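Local coordinates for protein isocitrate dehydrogenase [NAD] subunit 1, mitochondrial (Saccharomyces cerevisiae, PDB 3BLX) that oxidatively decarboxylates isocitrate to 2-oxoglutarate with NAD(+) in the citric acid cycle of mitochondria, as one of two kinds of subunit in an allosteric octamer, and also binds RNA, at residues A163-A166 against F167-K171; M154-P157 against K158-I162; T339-I342 against I343-L346; V216-A219 against S220-V224. One frame throughout, in Å; residues are numbered along the deposited sequence.

Contact 1: residues A163-A166 against F167-K171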
loop_
_atom_site.group_PDB
_atom_site.type_symbol
_atom_site.label_atom_id
_atom_site.label_comp_id
_atom_site.label_asym_id
_atom_site.label_seq_id
_atom_site.Cartn_x
_atom_site.Cartn_y
_atom_site.Cartn_z
ATOM N N ALA E 163 -17.510 11.539 -14.784
ATOM C CA ALA E 163 -18.095 12.879 -14.720
ATOM C C ALA E 163 -17.013 13.952 -14.619
ATOM O O ALA E 163 -17.045 14.948 -15.339
ATOM C CB ALA E 163 -19.014 12.994 -13.543
ATOM N N ARG E 164 -16.061 13.762 -13.708
ATOM C CA ARG E 164 -15.072 14.803 -13.497
ATOM C C ARG E 164 -14.197 14.865 -14.718
ATOM O O ARG E 164 -13.738 15.942 -15.119
ATOM C CB ARG E 164 -14.241 14.566 -12.233
ATOM C CG ARG E 164 -15.093 14.682 -10.992
ATOM C CD ARG E 164 -14.285 14.632 -9.710
ATOM N NE ARG E 164 -15.176 14.921 -8.593
ATOM C CZ ARG E 164 -15.616 14.014 -7.731
ATOM N NH1 ARG E 164 -15.225 12.737 -7.808
ATOM N NH2 ARG E 164 -16.439 14.390 -6.770
ATOM N N PHE E 165 -13.982 13.713 -15.333
ATOM C CA PHE E 165 -13.167 13.698 -16.537
ATOM C C PHE E 165 -13.822 14.545 -17.625
ATOM O O PHE E 165 -13.173 15.383 -18.253
ATOM C CB PHE E 165 -12.952 12.287 -17.071
ATOM C CG PHE E 165 -12.160 12.270 -18.327
ATOM C CD1 PHE E 165 -10.781 12.131 -18.284
ATOM C CD2 PHE E 165 -12.781 12.463 -19.555
ATOM C CE1 PHE E 165 -10.032 12.161 -19.451
ATOM C CE2 PHE E 165 -12.053 12.498 -20.728
ATOM C CZ PHE E 165 -10.665 12.347 -20.676
ATOM N N ALA E 166 -15.106 14.302 -17.842
ATOM C CA ALA E 166 -15.869 15.013 -18.857
ATOM C C ALA E 166 -15.897 16.520 -18.594
ATOM O O ALA E 166 -15.685 17.329 -19.512
ATOM C CB ALA E 166 -17.291 14.471 -18.946
ATOM N N PHE E 167 -16.139 16.910 -17.349
ATOM C CA PHE E 167 -16.203 18.326 -17.028
ATOM C C PHE E 167 -14.847 18.976 -17.130
ATOM O O PHE E 167 -14.733 20.067 -17.682
ATOM C CB PHE E 167 -16.822 18.535 -15.659
ATOM C CG PHE E 167 -18.302 18.317 -15.648
ATOM C CD1 PHE E 167 -19.137 19.113 -16.424
ATOM C CD2 PHE E 167 -18.859 17.321 -14.878
ATOM C CE1 PHE E 167 -20.515 18.928 -16.412
ATOM C CE2 PHE E 167 -20.241 17.124 -14.866
ATOM C CZ PHE E 167 -21.070 17.934 -15.643
ATOM N N ASP E 168 -13.813 18.303 -16.619
ATOM C CA ASP E 168 -12.448 18.831 -16.732
ATOM C C ASP E 168 -12.032 19.025 -18.175
ATOM O O ASP E 168 -11.218 19.891 -18.480
ATOM C CB ASP E 168 -11.444 17.932 -16.036
ATOM C CG ASP E 168 -11.475 18.076 -14.518
ATOM O OD1 ASP E 168 -11.829 19.179 -14.022
ATOM O OD2 ASP E 168 -11.134 17.083 -13.820
ATOM N N PHE E 169 -12.610 18.222 -19.055
ATOM C CA PHE E 169 -12.274 18.231 -20.480
ATOM C C PHE E 169 -12.993 19.382 -21.171
ATOM O O PHE E 169 -12.426 20.079 -21.993
ATOM C CB PHE E 169 -12.694 16.899 -21.095
ATOM C CG PHE E 169 -12.170 16.659 -22.469
ATOM C CD1 PHE E 169 -12.905 17.072 -23.586
ATOM C CD2 PHE E 169 -10.973 15.974 -22.653
ATOM C CE1 PHE E 169 -12.437 16.828 -24.869
ATOM C CE2 PHE E 169 -10.497 15.722 -23.921
ATOM C CZ PHE E 169 -11.227 16.151 -25.042
ATOM N N ALA E 170 -14.255 19.566 -20.821
ATOM C CA ALA E 170 -15.019 20.702 -21.293
ATOM C C ALA E 170 -14.340 22.007 -20.876
ATOM O O ALA E 170 -14.200 22.905 -21.692
ATOM C CB ALA E 170 -16.456 20.634 -20.764
ATOM N N LYS E 171 -13.911 22.104 -19.616
ATOM C CA LYS E 171 -13.149 23.261 -19.109
ATOM C C LYS E 171 -11.917 23.523 -19.971
ATOM O O LYS E 171 -11.708 24.624 -20.469
ATOM C CB LYS E 171 -12.692 23.024 -17.658
ATOM C CG LYS E 171 -12.690 24.261 -16.734
ATOM C CD LYS E 171 -14.105 24.516 -16.154
ATOM C CE LYS E 171 -14.158 25.663 -15.122
ATOM N NZ LYS E 171 -15.572 25.976 -14.662
#
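Phe165 and Phe169, one helical turn apart, run side by side and point the same way from helix 156-172, an alpha helix laid against the central sheet of the isocitrate and isopropylmalate dehydrogenase fold. CE2 of Phe165 comes 4.1 Å from CD2 of Phe169, an oblique approach. The planes are 24° from parallel, but the centroids lie 5.9 Å apart, so the rings are slid past each other and barely overlap. Both have CG anti to the backbone N (chi1 178° and -168°), which explains the shared direction.

The backbone supplies the i to i+4 frame. Phe167 N donates to Ala163 O (3.0 Å), and Ala170 N donates to Ala166 O (3.0 Å). At Phe169 N the pattern is divided between two weak bonds, to Phe165 O and to Ala166 O.

Further out, Phe165 and Phe169 rest on Val107 of strand 105-111, while Ile128 and Ile126 of strand 124-130 meet Phe165 and Phe169 respectively. Phe167 packs on Ile198 and Ile201 of helix 190-205, its ring also meeting Tyr206. The polar ends are engaged there too: Arg164 NH2 forms a salt bridge with Glu205, and Asp168 OD1 a hydrogen bond with Tyr206 OH. Asp168 N, for its part, donates to Arg164 O at 2.8 Å.

Contact 2: residues M154-P157 against K158-I162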
loop_
_atom_site.group_PDB
_atom_site.type_symbol
_atom_site.label_atom_id
_atom_site.label_comp_id
_atom_site.label_asym_id
_atom_site.label_seq_id
_atom_site.Cartn_x
_atom_site.Cartn_y
_atom_site.Cartn_z
ATOM N N MET E 154 -23.001 -0.835 -12.186
ATOM C CA MET E 154 -22.785 0.585 -12.374
ATOM C C MET E 154 -22.485 1.072 -10.970
ATOM O O MET E 154 -23.279 0.844 -10.058
ATOM C CB MET E 154 -24.079 1.238 -12.871
ATOM C CG MET E 154 -24.130 2.771 -12.798
ATOM S SD MET E 154 -23.731 3.541 -14.382
ATOM C CE MET E 154 -24.601 2.474 -15.557
ATOM N N THR E 155 -21.343 1.715 -10.767
ATOM C CA THR E 155 -20.971 2.106 -9.407
ATOM C C THR E 155 -20.663 3.583 -9.328
ATOM O O THR E 155 -20.211 4.180 -10.289
ATOM C CB THR E 155 -19.751 1.326 -8.864
ATOM O OG1 THR E 155 -18.526 1.966 -9.262
ATOM C CG2 THR E 155 -19.761 -0.125 -9.325
ATOM N N ARG E 156 -20.866 4.166 -8.163
ATOM C CA ARG E 156 -20.755 5.605 -8.041
ATOM C C ARG E 156 -19.309 6.117 -8.187
ATOM O O ARG E 156 -19.066 7.143 -8.825
ATOM C CB ARG E 156 -21.460 6.122 -6.762
ATOM C CG ARG E 156 -20.564 6.521 -5.612
ATOM C CD ARG E 156 -21.367 7.179 -4.474
ATOM N NE ARG E 156 -22.124 8.352 -4.919
ATOM C CZ ARG E 156 -23.455 8.389 -5.040
ATOM N NH1 ARG E 156 -24.209 7.311 -4.726
ATOM N NH2 ARG E 156 -24.044 9.512 -5.473
ATOM N N PRO E 157 -18.330 5.399 -7.629
ATOM C CA PRO E 157 -16.965 5.910 -7.839
ATOM C C PRO E 157 -16.559 5.914 -9.316
ATOM O O PRO E 157 -15.962 6.890 -9.770
ATOM C CB PRO E 157 -16.081 4.928 -7.051
ATOM C CG PRO E 157 -17.021 4.247 -6.093
ATOM C CD PRO E 157 -18.346 4.183 -6.796
ATOM N N LYS E 158 -16.872 4.853 -10.057
ATOM C CA LYS E 158 -16.556 4.867 -11.479
ATOM C C LYS E 158 -17.318 5.985 -12.188
ATOM O O LYS E 158 -16.762 6.655 -13.062
ATOM C CB LYS E 158 -16.813 3.520 -12.151
ATOM C CG LYS E 158 -15.585 2.664 -12.311
ATOM C CD LYS E 158 -15.306 1.802 -11.096
ATOM C CE LYS E 158 -14.248 0.738 -11.412
ATOM N NZ LYS E 158 -14.707 -0.241 -12.454
ATOM N N THR E 159 -18.572 6.227 -11.816
ATOM C CA THR E 159 -19.288 7.281 -12.533
ATOM C C THR E 159 -18.900 8.700 -12.125
ATOM O O THR E 159 -19.032 9.641 -12.903
ATOM C CB THR E 159 -20.832 7.032 -12.707
ATOM O OG1 THR E 159 -21.561 8.181 -12.286
ATOM C CG2 THR E 159 -21.272 5.884 -11.941
ATOM N N GLU E 160 -18.382 8.845 -10.916
ATOM C CA GLU E 160 -17.819 10.124 -10.492
ATOM C C GLU E 160 -16.562 10.492 -11.291
ATOM O O GLU E 160 -16.434 11.632 -11.752
ATOM C CB GLU E 160 -17.534 10.114 -8.992
ATOM C CG GLU E 160 -18.798 10.299 -8.121
ATOM C CD GLU E 160 -18.489 10.290 -6.608
ATOM O OE1 GLU E 160 -17.286 10.286 -6.234
ATOM O OE2 GLU E 160 -19.451 10.279 -5.800
ATOM N N ARG E 161 -15.639 9.539 -11.443
ATOM C CA ARG E 161 -14.453 9.732 -12.283
ATOM C C ARG E 161 -14.839 10.221 -13.670
ATOM O O ARG E 161 -14.269 11.200 -14.186
ATOM C CB ARG E 161 -13.716 8.427 -12.503
ATOM C CG ARG E 161 -12.521 8.258 -11.720
ATOM C CD ARG E 161 -11.620 7.185 -12.333
ATOM N NE ARG E 161 -12.299 5.953 -12.753
ATOM C CZ ARG E 161 -11.681 4.775 -12.766
ATOM N NH1 ARG E 161 -10.433 4.714 -12.334
ATOM N NH2 ARG E 161 -12.296 3.670 -13.162
ATOM N N ILE E 162 -15.783 9.516 -14.298
ATOM C CA ILE E 162 -16.054 9.813 -15.689
ATOM C C ILE E 162 -16.720 11.188 -15.786
ATOM O O ILE E 162 -16.480 11.941 -16.720
ATOM C CB ILE E 162 -16.821 8.685 -16.431
ATOM C CG1 ILE E 162 -16.543 8.799 -17.927
ATOM C CG2 ILE E 162 -18.313 8.744 -16.167
ATOM C CD1 ILE E 162 -15.056 8.814 -18.244
#
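Thr155 and Lys158 meet at the start of helix 156-172, where strand 147-155 gives way to the helix and Thr155 occupies the N-cap. Among the hydrogen bonds, the capping one runs from Lys158 N to Thr155 OG1; it is straight (165°) but long at 3.4 Å, hence weak. With chi1 at 86°, OG1 sits between the backbone N and the carbonyl carbon of Thr155, on the side from which it can face the first turn. The same hydroxyl is hydrogen-bonded to Glu133. Regular helix bonds follow, Glu160 N to Arg156 O at 2.8 Å and Arg161 N to Pro157 O at 3.1 Å.

The charged contact is a salt bridge between Arg156 NE and Glu160 OE2, at 3.4 Å a weak one. OE2 lies at the guanidinium edge, in its plane, yet the carboxylate is turned 71° from that plane, so a single oxygen does the work. Arg156 bends at chi3 to bring NE across. An alanine in place of Glu160 would probably leave Arg156 NE without its carboxylate mate and the guanidinium freer to turn.

Apolar contact is slight and doubtful: Met154 SD is modelled 4.2 Å from Thr159 CG2, a methyl whose place is uncertain. Arg156 and Thr159 also touch Ile197 of helix 190-205. Met154 and Thr155 pair antiparallel with a strand of the neighbouring IDH2 subunit, so this cap lies where an intersubunit sheet passes into a helix. Its weak side-chain bonds imply that the backbone bonds provide the firmer hold on the first turn.

Contact 3: residues T339-I342 against I343-L346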
loop_
_atom_site.group_PDB
_atom_site.type_symbol
_atom_site.label_atom_id
_atom_site.label_comp_id
_atom_site.label_asym_id
_atom_site.label_seq_id
_atom_site.Cartn_x
_atom_site.Cartn_y
_atom_site.Cartn_z
ATOM N N THR E 339 -0.006 11.044 -47.719
ATOM C CA THR E 339 1.037 11.319 -46.746
ATOM C C THR E 339 2.076 12.267 -47.326
ATOM O O THR E 339 2.418 13.282 -46.696
ATOM C CB THR E 339 1.754 10.038 -46.287
ATOM O OG1 THR E 339 0.808 9.135 -45.705
ATOM C CG2 THR E 339 2.820 10.369 -45.261
ATOM N N ASN E 340 2.567 11.939 -48.526
ATOM C CA ASN E 340 3.579 12.755 -49.191
ATOM C C ASN E 340 3.132 14.201 -49.477
ATOM O O ASN E 340 3.934 15.129 -49.349
ATOM C CB ASN E 340 4.083 12.061 -50.445
ATOM C CG ASN E 340 4.893 10.817 -50.126
ATOM O OD1 ASN E 340 5.498 10.713 -49.049
ATOM N ND2 ASN E 340 4.907 9.859 -51.057
ATOM N N GLU E 341 1.856 14.386 -49.835
ATOM C CA GLU E 341 1.286 15.706 -50.016
ATOM C C GLU E 341 1.313 16.501 -48.714
ATOM O O GLU E 341 1.584 17.701 -48.710
ATOM C CB GLU E 341 -0.163 15.616 -50.520
ATOM C CG GLU E 341 -0.507 16.489 -51.759
ATOM C CD GLU E 341 -0.185 17.991 -51.629
ATOM O OE1 GLU E 341 -1.105 18.771 -51.292
ATOM O OE2 GLU E 341 0.972 18.397 -51.901
ATOM N N ILE E 342 1.015 15.834 -47.607
ATOM C CA ILE E 342 1.033 16.484 -46.302
ATOM C C ILE E 342 2.451 16.899 -45.932
ATOM O O ILE E 342 2.682 18.035 -45.553
ATOM C CB ILE E 342 0.440 15.574 -45.205
ATOM C CG1 ILE E 342 -1.086 15.495 -45.346
ATOM C CG2 ILE E 342 0.785 16.089 -43.817
ATOM C CD1 ILE E 342 -1.693 14.314 -44.606
ATOM N N ILE E 343 3.396 15.971 -46.055
ATOM C CA ILE E 343 4.791 16.251 -45.799
ATOM C C ILE E 343 5.280 17.399 -46.678
ATOM O O ILE E 343 6.117 18.203 -46.254
ATOM C CB ILE E 343 5.644 15.017 -46.074
ATOM C CG1 ILE E 343 5.297 13.925 -45.066
ATOM C CG2 ILE E 343 7.128 15.367 -46.000
ATOM C CD1 ILE E 343 6.034 12.626 -45.314
ATOM N N ASN E 344 4.746 17.477 -47.898
ATOM C CA ASN E 344 5.119 18.517 -48.843
ATOM C C ASN E 344 4.682 19.916 -48.393
ATOM O O ASN E 344 5.442 20.876 -48.519
ATOM C CB ASN E 344 4.577 18.192 -50.242
ATOM C CG ASN E 344 4.954 19.238 -51.280
ATOM O OD1 ASN E 344 6.131 19.400 -51.590
ATOM N ND2 ASN E 344 3.951 19.952 -51.825
ATOM N N LYS E 345 3.466 20.039 -47.874
ATOM C CA LYS E 345 2.993 21.338 -47.375
ATOM C C LYS E 345 3.723 21.707 -46.104
ATOM O O LYS E 345 3.726 22.868 -45.704
ATOM C CB LYS E 345 1.483 21.342 -47.097
ATOM C CG LYS E 345 0.719 20.454 -48.033
ATOM C CD LYS E 345 -0.698 20.945 -48.227
ATOM C CE LYS E 345 -0.735 22.090 -49.225
ATOM N NZ LYS E 345 -2.121 22.404 -49.616
ATOM N N LEU E 346 4.321 20.704 -45.468
ATOM C CA LEU E 346 5.030 20.885 -44.213
ATOM C C LEU E 346 6.395 21.543 -44.405
ATOM O O LEU E 346 6.744 22.450 -43.652
ATOM C CB LEU E 346 5.176 19.541 -43.496
ATOM C CG LEU E 346 4.416 19.328 -42.177
ATOM C CD1 LEU E 346 3.375 20.388 -41.914
ATOM C CD2 LEU E 346 3.809 17.944 -42.143
#
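Thr339 and Ile343 stand side by side on helix 335-347, the C-terminal alpha helix of the chain, with Thr339 CG2 3.9 Å from Ile343 CD1. CG2 of Thr339 is anti to its own N, whereas OG1 (chi1 -59°) lies beside that N and bonds back to Thr335 O and to Ser35 OG of helix 27-42. The Thr339 carbonyl receives Ile343 N at 2.9 Å.

Asn340 takes part mainly through its backbone, its carbonyl accepting from Asn344 N at 2.9 Å.

Glu341 divides its carboxylate between two neighbours. OE2 takes a weak bond from Asn344 ND2 at 3.4 Å, the carboxylate and amide planes lying 51° apart. OE1 instead faces the far half of Lys345, 3.8 Å from its CD; NZ is 4.1 Å away, an attraction of opposite charges that is not a salt bridge. The bend at chi2 (-54°) brings the carboxylate back beside the following turn. Lys345 NZ has its salt bridge with Glu321. A methionine in place of Lys345 would probably leave Glu321 without its charged mate and remove the nearby positive charge from Glu341.

The helix lies between two others, Ile342 meeting Ala314 and Thr318 and Leu346 meeting Ala314 of helix 306-320, while Ile343 packs on Thr38 and Ala42 of helix 27-42 and on Lys13 of another copy of this subunit. Within the helix, Ile342 and Leu346 point the same way, methyl CG2 of Ile342 3.9 Å from methyl CD2 of Leu346.

Contact 4: residues V216-A219 against S220-V224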
loop_
_atom_site.group_PDB
_atom_site.type_symbol
_atom_site.label_atom_id
_atom_site.label_comp_id
_atom_site.label_asym_id
_atom_site.label_seq_id
_atom_site.Cartn_x
_atom_site.Cartn_y
_atom_site.Cartn_z
ATOM N N VAL E 216 -31.316 7.990 -24.103
ATOM C CA VAL E 216 -30.428 7.587 -25.195
ATOM C C VAL E 216 -31.133 7.390 -26.549
ATOM O O VAL E 216 -30.594 7.781 -27.594
ATOM C CB VAL E 216 -29.617 6.329 -24.822
ATOM C CG1 VAL E 216 -30.560 5.164 -24.533
ATOM C CG2 VAL E 216 -28.635 5.980 -25.922
ATOM N N ASP E 217 -32.328 6.799 -26.532
ATOM C CA ASP E 217 -33.095 6.647 -27.777
ATOM C C ASP E 217 -33.431 8.000 -28.429
ATOM O O ASP E 217 -33.277 8.157 -29.649
ATOM C CB ASP E 217 -34.349 5.775 -27.591
ATOM C CG ASP E 217 -35.125 6.105 -26.315
ATOM O OD1 ASP E 217 -35.149 7.289 -25.900
ATOM O OD2 ASP E 217 -35.726 5.170 -25.730
ATOM N N ASN E 218 -33.860 8.965 -27.609
ATOM C CA ASN E 218 -34.087 10.324 -28.077
ATOM C C ASN E 218 -32.786 10.960 -28.588
ATOM O O ASN E 218 -32.787 11.694 -29.573
ATOM C CB ASN E 218 -34.753 11.182 -26.984
ATOM C CG ASN E 218 -35.125 12.581 -27.478
ATOM O OD1 ASN E 218 -34.791 13.589 -26.835
ATOM N ND2 ASN E 218 -35.807 12.653 -28.629
ATOM N N ALA E 219 -31.671 10.658 -27.934
ATOM C CA ALA E 219 -30.381 11.231 -28.335
ATOM C C ALA E 219 -29.937 10.711 -29.711
ATOM O O ALA E 219 -29.345 11.447 -30.513
ATOM C CB ALA E 219 -29.315 10.943 -27.286
ATOM N N SER E 220 -30.222 9.441 -29.970
ATOM C CA SER E 220 -29.963 8.853 -31.273
ATOM C C SER E 220 -30.718 9.610 -32.364
ATOM O O SER E 220 -30.120 10.035 -33.354
ATOM C CB SER E 220 -30.394 7.392 -31.280
ATOM O OG SER E 220 -29.541 6.626 -30.450
ATOM N N MET E 221 -32.027 9.760 -32.181
ATOM C CA MET E 221 -32.871 10.481 -33.121
ATOM C C MET E 221 -32.354 11.907 -33.290
ATOM O O MET E 221 -32.152 12.392 -34.407
ATOM C CB MET E 221 -34.311 10.499 -32.604
ATOM C CG MET E 221 -35.336 10.978 -33.608
ATOM S SD MET E 221 -36.936 11.138 -32.821
ATOM C CE MET E 221 -36.766 12.779 -32.059
ATOM N N GLN E 222 -32.122 12.566 -32.172
ATOM C CA GLN E 222 -31.658 13.944 -32.177
ATOM C C GLN E 222 -30.281 14.091 -32.858
ATOM O O GLN E 222 -29.970 15.119 -33.451
ATOM C CB GLN E 222 -31.600 14.448 -30.733
ATOM C CG GLN E 222 -32.173 15.823 -30.522
ATOM C CD GLN E 222 -33.632 15.901 -30.885
ATOM O OE1 GLN E 222 -34.059 16.833 -31.568
ATOM N NE2 GLN E 222 -34.411 14.916 -30.440
ATOM N N ALA E 223 -29.447 13.064 -32.761
ATOM C CA ALA E 223 -28.094 13.160 -33.308
ATOM C C ALA E 223 -28.037 13.089 -34.843
ATOM O O ALA E 223 -27.163 13.708 -35.470
ATOM C CB ALA E 223 -27.176 12.086 -32.699
ATOM N N VAL E 224 -28.931 12.305 -35.443
ATOM C CA VAL E 224 -28.961 12.196 -36.893
ATOM C C VAL E 224 -29.759 13.329 -37.527
ATOM O O VAL E 224 -29.516 13.671 -38.683
ATOM C CB VAL E 224 -29.503 10.832 -37.385
ATOM C CG1 VAL E 224 -28.623 9.707 -36.890
ATOM C CG2 VAL E 224 -30.945 10.610 -36.946
#
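Ser220 folds its hydroxyl back on Val216 in helix 216-225, and with Ala219 and Asn218 it accounts for most of this buried, one-turn contact. Two donors of Ser220 grip one acceptor: N reaches Val216 O at 2.9 Å, and OG donates to the same oxygen at 3.3 Å. They come from opposite faces of the carbonyl plane, OG tilted 33° from it. The chi1 of -69° sets OG beside the backbone N, close enough to the preceding turn to make this bond. Beyond the helix, Ser220 packs on Ile242 of helix 237-251 and on Ile249 of the neighbouring IDH2 subunit.

Ala219 contributes mainly its carbonyl, which accepts from Ala223 N at 2.8 Å.

Asn218 accepts Gln222 N at its carbonyl, 2.8 Å away, while its side chain runs alongside that of Gln222. Its amide ND2 lies 3.6 Å from Met221 CE, where the thioether chain, bent at chi3 (83°), crosses it at a slant.

Asp217 O takes Met221 N at 3.2 Å, and Asp217 OD2 makes a long, weak ion pair with Lys183, a residue critical for catalysis by similarity. The chemistry thus combines a buried serine hydroxyl satisfied inside its own helix with a carboxylate in a weak, long-range pairing with the lysine that is probably critical for catalysis, beside the IDH2 interface.

Along the chain the order is contact 2, contact 1, contact 4, contact 3. Contacts 2 and 1 are consecutive parts of helix 156-172, with centres 13 Å apart, the first at its N-terminal end and the second further along against the central sheet. Contact 4, on helix 216-225, has its centre 22 Å from that of contact 1 and 24 Å from that of contact 2. Contact 3, on C-terminal helix 335-347, is remote: its centre is 43 Å from that of contact 2, on the opposite side of the chain's centre. Contacts 2 and 4 both meet IDH2, whereas contact 3 touches another IDH1 copy, so these helices reach different interfaces of the octamer.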